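Local coordinates for protein yersinopine synthase (Yersinia pestis, PDB 6C4M) that catalyses the NADPH-dependent reductive condensation of pyruvate with an amino-acid-derived intermediate, the last step in making the metallophore yersinopine, at residues 242-245 against 249-252; 297-302 against 431-436; 409-414 against 455-460. All coordinates share one frame; numbering follows the deposited sequence.

Contact 1: 242-245 against 249-252; sequences LPCS and AAER
With its chi1 at -58°, Cys-244 turns SG to the side of its own backbone N and opposite its carbonyl carbon, and this swing lays the sulfur against the peptide that joins Ala-249 to Ala-250. The thiol thus lies against the flank of the short helix. SG of Cys-244 is 3.7 Å from the CA of Ala-250 and also touches the methyl of that residue. Its distance to the carbonyl O of Ala-249 is 3.4 Å. One bond back, the CB of Cys-244 meets the methyl CB of Ala-249 at 3.8 Å, so the cysteine sits across both alanines, methylene on the first and sulfur on the second. The Ala-249 methyl also comes up to the backbone N of Ser-245, at the outer margin of the contact. These residues form a strand-turn-helix connection: strand 240-243, which runs parallel to strand 203-217 in the large mixed sheet, ends just before Cys-244, and after three residues of turn helix 247-251 begins. Behind the cysteine, the sheet side is supplied by Tyr-214 and Ala-216. On the far side of the turn, Arg-252 folds back along the helix and donates from NE to the O of Ala-249 (2.9 Å, 164° at the hydrogen). The acceptor lies in the guanidinium plane, whereas the donor is tilted 27° from the plane of the carbonyl. The same carbonyl therefore takes the arginine's N-H and lies beside the cysteine sulfur. Asn-246, between the two segments, adds its OD1 as acceptor for the backbone N of Ala-249.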
loop_
_atom_site.group_PDB
_atom_site.type_symbol
_atom_site.label_atom_id
_atom_site.label_comp_id
_atom_site.label_asym_id
_atom_site.label_seq_id
_atom_site.Cartn_x
_atom_site.Cartn_y
_atom_site.Cartn_z
ATOM N N LEU A 242 -25.238 19.618 8.004
ATOM C CA LEU A 242 -25.281 20.297 6.717
ATOM C C LEU A 242 -26.594 19.969 6.017
ATOM O O LEU A 242 -26.814 18.809 5.617
ATOM C CB LEU A 242 -24.107 19.880 5.855
ATOM C CG LEU A 242 -22.747 20.584 5.978
ATOM C CD1 LEU A 242 -22.112 20.338 7.333
ATOM C CD2 LEU A 242 -21.818 20.096 4.877
ATOM N N PRO A 243 -27.478 20.938 5.842
ATOM C CA PRO A 243 -28.800 20.662 5.278
ATOM C C PRO A 243 -28.756 20.578 3.766
ATOM O O PRO A 243 -27.980 21.275 3.116
ATOM C CB PRO A 243 -29.619 21.868 5.737
ATOM C CG PRO A 243 -28.601 22.968 5.825
ATOM C CD PRO A 243 -27.344 22.323 6.310
ATOM N N CYS A 244 -29.607 19.716 3.205
ATOM C CA CYS A 244 -29.594 19.439 1.777
ATOM C C CYS A 244 -30.947 19.780 1.170
ATOM O O CYS A 244 -31.919 20.006 1.884
ATOM C CB CYS A 244 -29.217 17.971 1.518
ATOM S SG CYS A 244 -27.585 17.569 2.250
ATOM N N SER A 245 -31.011 19.789 -0.169
ATOM C CA SER A 245 -32.212 20.278 -0.853
ATOM C C SER A 245 -33.358 19.285 -0.750
ATOM O O SER A 245 -34.522 19.667 -0.880
ATOM C CB SER A 245 -31.942 20.547 -2.335
ATOM O OG SER A 245 -30.859 21.428 -2.508
ATOM N N ALA A 249 -30.545 14.135 -1.692
ATOM C CA ALA A 249 -29.370 14.986 -1.689
ATOM C C ALA A 249 -28.597 14.902 -0.383
ATOM O O ALA A 249 -27.452 15.355 -0.336
ATOM C CB ALA A 249 -29.750 16.434 -1.961
ATOM N N ALA A 250 -29.194 14.357 0.677
ATOM C CA ALA A 250 -28.431 13.994 1.871
ATOM C C ALA A 250 -27.965 12.536 1.819
ATOM O O ALA A 250 -26.833 12.236 2.224
ATOM C CB ALA A 250 -29.263 14.198 3.136
ATOM N N GLU A 251 -28.829 11.635 1.315
ATOM C CA GLU A 251 -28.555 10.203 1.359
ATOM C C GLU A 251 -27.375 9.842 0.460
ATOM O O GLU A 251 -26.713 8.821 0.668
ATOM C CB GLU A 251 -29.815 9.424 0.934
ATOM C CG GLU A 251 -30.976 9.503 1.934
ATOM C CD GLU A 251 -32.362 9.187 1.345
ATOM O OE1 GLU A 251 -32.522 9.044 0.112
ATOM O OE2 GLU A 251 -33.343 9.109 2.143
ATOM N N ARG A 252 -27.153 10.635 -0.576
ATOM C CA ARG A 252 -26.028 10.436 -1.460
ATOM C C ARG A 252 -24.701 10.458 -0.714
ATOM O O ARG A 252 -23.716 9.959 -1.244
ATOM C CB ARG A 252 -26.047 11.493 -2.558
ATOM C CG ARG A 252 -25.801 12.909 -2.058
ATOM C CD ARG A 252 -25.836 13.909 -3.207
ATOM N NE ARG A 252 -25.782 15.280 -2.684
ATOM C CZ ARG A 252 -25.083 16.284 -3.217
ATOM N NH1 ARG A 252 -24.379 16.111 -4.326
ATOM N NH2 ARG A 252 -25.102 17.476 -2.630
#

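Contact 2: 297-302 against 431-436; sequences IADLAG and LQRFQQ
Arg-433 and Asp-299 join two helices through a salt bridge that is direct but long: NH2 of Arg-433 donates to OD2 of Asp-299 at 3.3 Å, a weak bond though fairly straight (162°). Carboxylate and guanidinium approach from opposite directions and lie nearly coplanar, 26° apart, and OD2 arrives at the guanidinium edge, near its plane. Two waters reinforce the pair. One donates a hydrogen bond to OD2 of Asp-299 at 2.6 Å and accepts from NH1 of Arg-433 at 3.0 Å; the other bridges OD2 and NH2 through two weak bonds. Each charge has a further partner that probably holds it more firmly: OD1 of Asp-299 pairs with Arg-429, one turn earlier on helix 425-445, and NH1 of Arg-433 donates to the carbonyl O of Leu-265. The bridge spans helices 294-313 and 425-445 of the mostly helical part of this opine dehydrogenase, where the backbones stay well apart: the nearest CA atoms, those of Asp-299 and Leu-431, are 11.8 Å from each other. Arg-433 covers much of that gap by leaving its helix with CG opposite the backbone N (chi1 -175°) and bending at chi3. Around the ion pair, Leu-270 lies against the arginine, Thr-426 and Leu-430 touch Asp-299, and Phe-434 packs on Leu-270 and Phe-274. Farther out, Ile-297 meets Tyr-355 of the second subunit.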
loop_
_atom_site.group_PDB
_atom_site.type_symbol
_atom_site.label_atom_id
_atom_site.label_comp_id
_atom_site.label_asym_id
_atom_site.label_seq_id
_atom_site.Cartn_x
_atom_site.Cartn_y
_atom_site.Cartn_z
ATOM N N ILE A 297 -10.428 -1.696 -6.978
ATOM C CA ILE A 297 -10.494 -0.238 -7.042
ATOM C C ILE A 297 -11.237 0.208 -8.293
ATOM O O ILE A 297 -11.982 1.201 -8.273
ATOM C CB ILE A 297 -9.063 0.343 -6.978
ATOM C CG1 ILE A 297 -8.489 0.137 -5.568
ATOM C CG2 ILE A 297 -9.013 1.790 -7.421
ATOM C CD1 ILE A 297 -9.257 0.887 -4.477
ATOM N N ALA A 298 -11.044 -0.510 -9.399
ATOM C CA ALA A 298 -11.799 -0.215 -10.615
ATOM C C ALA A 298 -13.292 -0.378 -10.377
ATOM O O ALA A 298 -14.102 0.406 -10.904
ATOM C CB ALA A 298 -11.303 -1.120 -11.765
ATOM N N ASP A 299 -13.689 -1.357 -9.547
ATOM C CA ASP A 299 -15.121 -1.482 -9.223
ATOM C C ASP A 299 -15.598 -0.333 -8.330
ATOM O O ASP A 299 -16.753 0.093 -8.429
ATOM C CB ASP A 299 -15.439 -2.808 -8.520
ATOM C CG ASP A 299 -15.396 -4.022 -9.447
ATOM O OD1 ASP A 299 -15.457 -3.862 -10.685
ATOM O OD2 ASP A 299 -15.371 -5.151 -8.914
ATOM N N LEU A 300 -14.741 0.149 -7.426
ATOM C CA LEU A 300 -15.113 1.269 -6.585
ATOM C C LEU A 300 -15.373 2.504 -7.436
ATOM O O LEU A 300 -16.394 3.188 -7.284
ATOM C CB LEU A 300 -14.016 1.519 -5.553
ATOM C CG LEU A 300 -14.153 2.723 -4.608
ATOM C CD1 LEU A 300 -15.417 2.651 -3.868
ATOM C CD2 LEU A 300 -12.990 2.756 -3.633
ATOM N N ALA A 301 -14.462 2.795 -8.356
ATOM C CA ALA A 301 -14.650 3.937 -9.236
ATOM C C ALA A 301 -15.852 3.742 -10.156
ATOM O O ALA A 301 -16.602 4.687 -10.400
ATOM C CB ALA A 301 -13.378 4.159 -10.045
ATOM N N GLY A 302 -16.019 2.541 -10.720
ATOM C CA GLY A 302 -17.135 2.300 -11.630
ATOM C C GLY A 302 -18.492 2.381 -10.951
ATOM O O GLY A 302 -19.473 2.866 -11.537
ATOM N N LEU A 431 -23.430 -7.581 -8.267
ATOM C CA LEU A 431 -24.511 -8.417 -7.758
ATOM C C LEU A 431 -24.578 -9.770 -8.460
ATOM O O LEU A 431 -24.922 -10.770 -7.825
ATOM C CB LEU A 431 -25.841 -7.672 -7.879
ATOM C CG LEU A 431 -26.033 -6.564 -6.833
ATOM C CD1 LEU A 431 -27.331 -5.799 -7.071
ATOM C CD2 LEU A 431 -26.012 -7.098 -5.390
ATOM N N GLN A 432 -24.253 -9.820 -9.756
ATOM C CA GLN A 432 -24.149 -11.101 -10.444
ATOM C C GLN A 432 -23.132 -11.992 -9.763
ATOM O O GLN A 432 -23.360 -13.192 -9.587
ATOM C CB GLN A 432 -23.766 -10.875 -11.898
ATOM C CG GLN A 432 -24.856 -10.292 -12.740
ATOM C CD GLN A 432 -24.395 -10.083 -14.160
ATOM O OE1 GLN A 432 -23.191 -10.084 -14.430
ATOM N NE2 GLN A 432 -25.341 -9.932 -15.082
ATOM N N ARG A 433 -21.992 -11.422 -9.386
ATOM C CA ARG A 433 -20.935 -12.208 -8.767
ATOM C C ARG A 433 -21.388 -12.723 -7.410
ATOM O O ARG A 433 -21.214 -13.904 -7.091
ATOM C CB ARG A 433 -19.674 -11.344 -8.643
ATOM C CG ARG A 433 -18.443 -12.049 -8.125
ATOM C CD ARG A 433 -17.335 -11.055 -7.728
ATOM N NE ARG A 433 -16.797 -10.263 -8.844
ATOM C CZ ARG A 433 -16.374 -9.007 -8.725
ATOM N NH1 ARG A 433 -16.420 -8.419 -7.545
ATOM N NH2 ARG A 433 -15.885 -8.336 -9.774
ATOM N N PHE A 434 -21.988 -11.840 -6.595
ATOM C CA PHE A 434 -22.535 -12.255 -5.305
ATOM C C PHE A 434 -23.577 -13.363 -5.465
ATOM O O PHE A 434 -23.537 -14.386 -4.755
ATOM C CB PHE A 434 -23.195 -11.066 -4.579
ATOM C CG PHE A 434 -23.966 -11.501 -3.386
ATOM C CD1 PHE A 434 -23.292 -11.823 -2.222
ATOM C CD2 PHE A 434 -25.353 -11.670 -3.438
ATOM C CE1 PHE A 434 -23.970 -12.250 -1.111
ATOM C CE2 PHE A 434 -26.046 -12.105 -2.327
ATOM C CZ PHE A 434 -25.349 -12.408 -1.161
ATOM N N GLN A 435 -24.555 -13.148 -6.347
ATOM C CA GLN A 435 -25.654 -14.104 -6.484
ATOM C C GLN A 435 -25.144 -15.485 -6.901
ATOM O O GLN A 435 -25.622 -16.505 -6.398
ATOM C CB GLN A 435 -26.678 -13.578 -7.496
ATOM C CG GLN A 435 -28.104 -14.143 -7.393
ATOM C CD GLN A 435 -28.693 -14.136 -5.983
ATOM O OE1 GLN A 435 -28.608 -13.151 -5.247
ATOM N NE2 GLN A 435 -29.281 -15.263 -5.601
ATOM N N GLN A 436 -24.169 -15.540 -7.810
ATOM C CA GLN A 436 -23.626 -16.841 -8.216
ATOM C C GLN A 436 -22.914 -17.538 -7.063
ATOM O O GLN A 436 -23.089 -18.742 -6.857
ATOM C CB GLN A 436 -22.687 -16.669 -9.393
ATOM C CG GLN A 436 -22.066 -17.983 -9.876
ATOM C CD GLN A 436 -21.369 -17.794 -11.182
ATOM O OE1 GLN A 436 -20.288 -17.215 -11.233
ATOM N NE2 GLN A 436 -22.014 -18.214 -12.267
HETATM O O HOH W 1 -14.943 -6.073 -6.472
HETATM O O HOH W 2 -13.722 -6.274 -10.844
#

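Contact 3: 409-414 against 455-460; sequences KLRTLL and LGDDCD
Arg-411 reaches from helix 401-419 to Asp-457 and forms a salt bridge, NH1 to OD2 at 3.1 Å. The carboxylate stands at a steep angle to the guanidinium, their planes 72° apart, and OD2 comes in obliquely. The arginine's aliphatic part packs as well: its CG lies 3.9 Å from the CB of Cys-459. On the next residue of the helix, Thr-412 turns OG1 to within 3.3 Å of that same CB, while the hydroxyl is hydrogen-bonded to the carbonyl O of His-408 one turn back. Cys-459 thus fits between the arginine stem and the threonine hydroxyl, where the backbones come close, the CA atoms of Thr-412 and Cys-459 being 4.8 Å apart. What positions the carboxylate is an Asx turn: OD1 of Asp-457 accepts from the backbone N of Cys-459 at 2.9 Å. The donor meets its anti side, 32° out of the carboxylate plane. With chi1 at 60°, CG of Asp-457 sits between the backbone N and the carbonyl carbon, folding the carboxylate toward the start of helix 459-471. Behind the arginine, NH2 donates to OE1 of Gln-435 on helix 425-445. Asp-457 therefore divides its two oxygens between tasks, OD1 holding the entry to the last helix and OD2 the arginine; a positive guanidinium and a nearby helix N terminus would both be expected to favour its ionised form.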
loop_
_atom_site.group_PDB
_atom_site.type_symbol
_atom_site.label_atom_id
_atom_site.label_comp_id
_atom_site.label_asym_id
_atom_site.label_seq_id
_atom_site.Cartn_x
_atom_site.Cartn_y
_atom_site.Cartn_z
ATOM N N LYS A 409 -29.273 -3.097 -0.143
ATOM C CA LYS A 409 -29.329 -1.684 -0.513
ATOM C C LYS A 409 -29.019 -1.481 -1.986
ATOM O O LYS A 409 -29.666 -0.669 -2.663
ATOM C CB LYS A 409 -28.366 -0.883 0.342
ATOM C CG LYS A 409 -28.805 -0.713 1.807
ATOM C CD LYS A 409 -27.631 -0.121 2.597
ATOM C CE LYS A 409 -27.837 -0.185 4.089
ATOM N NZ LYS A 409 -26.681 0.413 4.820
ATOM N N LEU A 410 -28.036 -2.225 -2.508
ATOM C CA LEU A 410 -27.645 -2.034 -3.890
ATOM C C LEU A 410 -28.644 -2.683 -4.830
ATOM O O LEU A 410 -28.940 -2.123 -5.893
ATOM C CB LEU A 410 -26.218 -2.585 -4.101
ATOM C CG LEU A 410 -25.667 -2.526 -5.516
ATOM C CD1 LEU A 410 -25.643 -1.082 -5.962
ATOM C CD2 LEU A 410 -24.263 -3.122 -5.525
ATOM N N ARG A 411 -29.196 -3.846 -4.466
ATOM C CA ARG A 411 -30.206 -4.451 -5.330
ATOM C C ARG A 411 -31.416 -3.545 -5.486
ATOM O O ARG A 411 -31.953 -3.393 -6.593
ATOM C CB ARG A 411 -30.649 -5.806 -4.788
ATOM C CG ARG A 411 -31.780 -6.455 -5.628
ATOM C CD ARG A 411 -32.043 -7.895 -5.217
ATOM N NE ARG A 411 -30.790 -8.657 -5.223
ATOM C CZ ARG A 411 -30.706 -9.966 -5.072
ATOM N NH1 ARG A 411 -31.824 -10.674 -4.936
ATOM N NH2 ARG A 411 -29.505 -10.564 -5.087
ATOM N N THR A 412 -31.881 -2.942 -4.387
ATOM C CA THR A 412 -33.013 -2.026 -4.494
ATOM C C THR A 412 -32.715 -0.934 -5.516
ATOM O O THR A 412 -33.537 -0.655 -6.396
ATOM C CB THR A 412 -33.356 -1.424 -3.121
ATOM O OG1 THR A 412 -33.847 -2.458 -2.240
ATOM C CG2 THR A 412 -34.449 -0.346 -3.261
ATOM N N LEU A 413 -31.516 -0.334 -5.442
ATOM C CA LEU A 413 -31.164 0.736 -6.375
ATOM C C LEU A 413 -30.977 0.233 -7.799
ATOM O O LEU A 413 -31.337 0.937 -8.754
ATOM C CB LEU A 413 -29.914 1.445 -5.884
ATOM C CG LEU A 413 -30.084 2.165 -4.556
ATOM C CD1 LEU A 413 -28.767 2.594 -3.917
ATOM C CD2 LEU A 413 -30.923 3.366 -4.795
ATOM N N LEU A 414 -30.434 -0.969 -7.969
ATOM C CA LEU A 414 -30.298 -1.534 -9.307
ATOM C C LEU A 414 -31.658 -1.772 -9.935
ATOM O O LEU A 414 -31.841 -1.533 -11.134
ATOM C CB LEU A 414 -29.520 -2.853 -9.261
ATOM C CG LEU A 414 -29.137 -3.448 -10.623
ATOM C CD1 LEU A 414 -28.153 -2.547 -11.353
ATOM C CD2 LEU A 414 -28.494 -4.807 -10.451
ATOM N N LEU A 455 -32.720 -16.592 0.898
ATOM C CA LEU A 455 -33.507 -17.142 -0.197
ATOM C C LEU A 455 -34.440 -16.132 -0.842
ATOM O O LEU A 455 -35.166 -16.495 -1.778
ATOM C CB LEU A 455 -34.330 -18.352 0.305
ATOM C CG LEU A 455 -33.522 -19.426 1.048
ATOM C CD1 LEU A 455 -34.381 -20.519 1.642
ATOM C CD2 LEU A 455 -32.509 -20.002 0.072
ATOM N N GLY A 456 -34.499 -14.907 -0.339
ATOM C CA GLY A 456 -35.378 -13.910 -0.915
ATOM C C GLY A 456 -35.225 -12.626 -0.144
ATOM O O GLY A 456 -34.581 -12.580 0.910
ATOM N N ASP A 457 -35.863 -11.584 -0.674
ATOM C CA ASP A 457 -35.854 -10.267 -0.068
ATOM C C ASP A 457 -37.033 -9.501 -0.643
ATOM O O ASP A 457 -37.674 -9.947 -1.595
ATOM C CB ASP A 457 -34.536 -9.547 -0.365
ATOM C CG ASP A 457 -34.299 -9.368 -1.852
ATOM O OD1 ASP A 457 -35.141 -8.769 -2.553
ATOM O OD2 ASP A 457 -33.251 -9.831 -2.329
ATOM N N ASP A 458 -37.272 -8.316 -0.100
ATOM C CA ASP A 458 -38.334 -7.445 -0.604
ATOM C C ASP A 458 -37.763 -6.178 -1.235
ATOM O O ASP A 458 -38.336 -5.093 -1.109
ATOM C CB ASP A 458 -39.368 -7.086 0.476
ATOM C CG ASP A 458 -38.764 -6.816 1.844
ATOM O OD1 ASP A 458 -37.778 -6.056 1.940
ATOM O OD2 ASP A 458 -39.340 -7.342 2.836
ATOM N N CYS A 459 -36.633 -6.324 -1.947
ATOM C CA CYS A 459 -36.057 -5.204 -2.684
ATOM C C CYS A 459 -36.934 -4.800 -3.857
ATOM O O CYS A 459 -37.004 -3.615 -4.201
ATOM C CB CYS A 459 -34.645 -5.553 -3.197
ATOM S SG CYS A 459 -33.507 -5.955 -1.869
ATOM N N ASP A 460 -37.628 -5.757 -4.471
ATOM C CA ASP A 460 -38.495 -5.433 -5.605
ATOM C C ASP A 460 -39.616 -4.480 -5.190
ATOM O O ASP A 460 -39.847 -3.452 -5.836
ATOM C CB ASP A 460 -39.066 -6.725 -6.238
ATOM C CG ASP A 460 -39.627 -7.720 -5.205
ATOM O OD1 ASP A 460 -39.826 -7.364 -4.021
ATOM O OD2 ASP A 460 -39.898 -8.891 -5.588
#

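Contact 1 comes first along the chain and closes a very short loop, turning the sheet's strand 240-243 into helix 247-251 before either other contact opens. Contact 2 then closes a long one, from helix 294-313 to helix 425-445. Contact 3 starts inside that interval, on helix 401-419, and ends beyond it at the head of helix 459-471, so contacts 2 and 3 cross. They also touch: Leu-431 packs on Leu-410, Arg-411 and Leu-414, linking successive helices of the helical region. Contact 1 stands apart at the sheet, its nearest atoms about 8 Å from contact 3 and about 11 Å from contact 2.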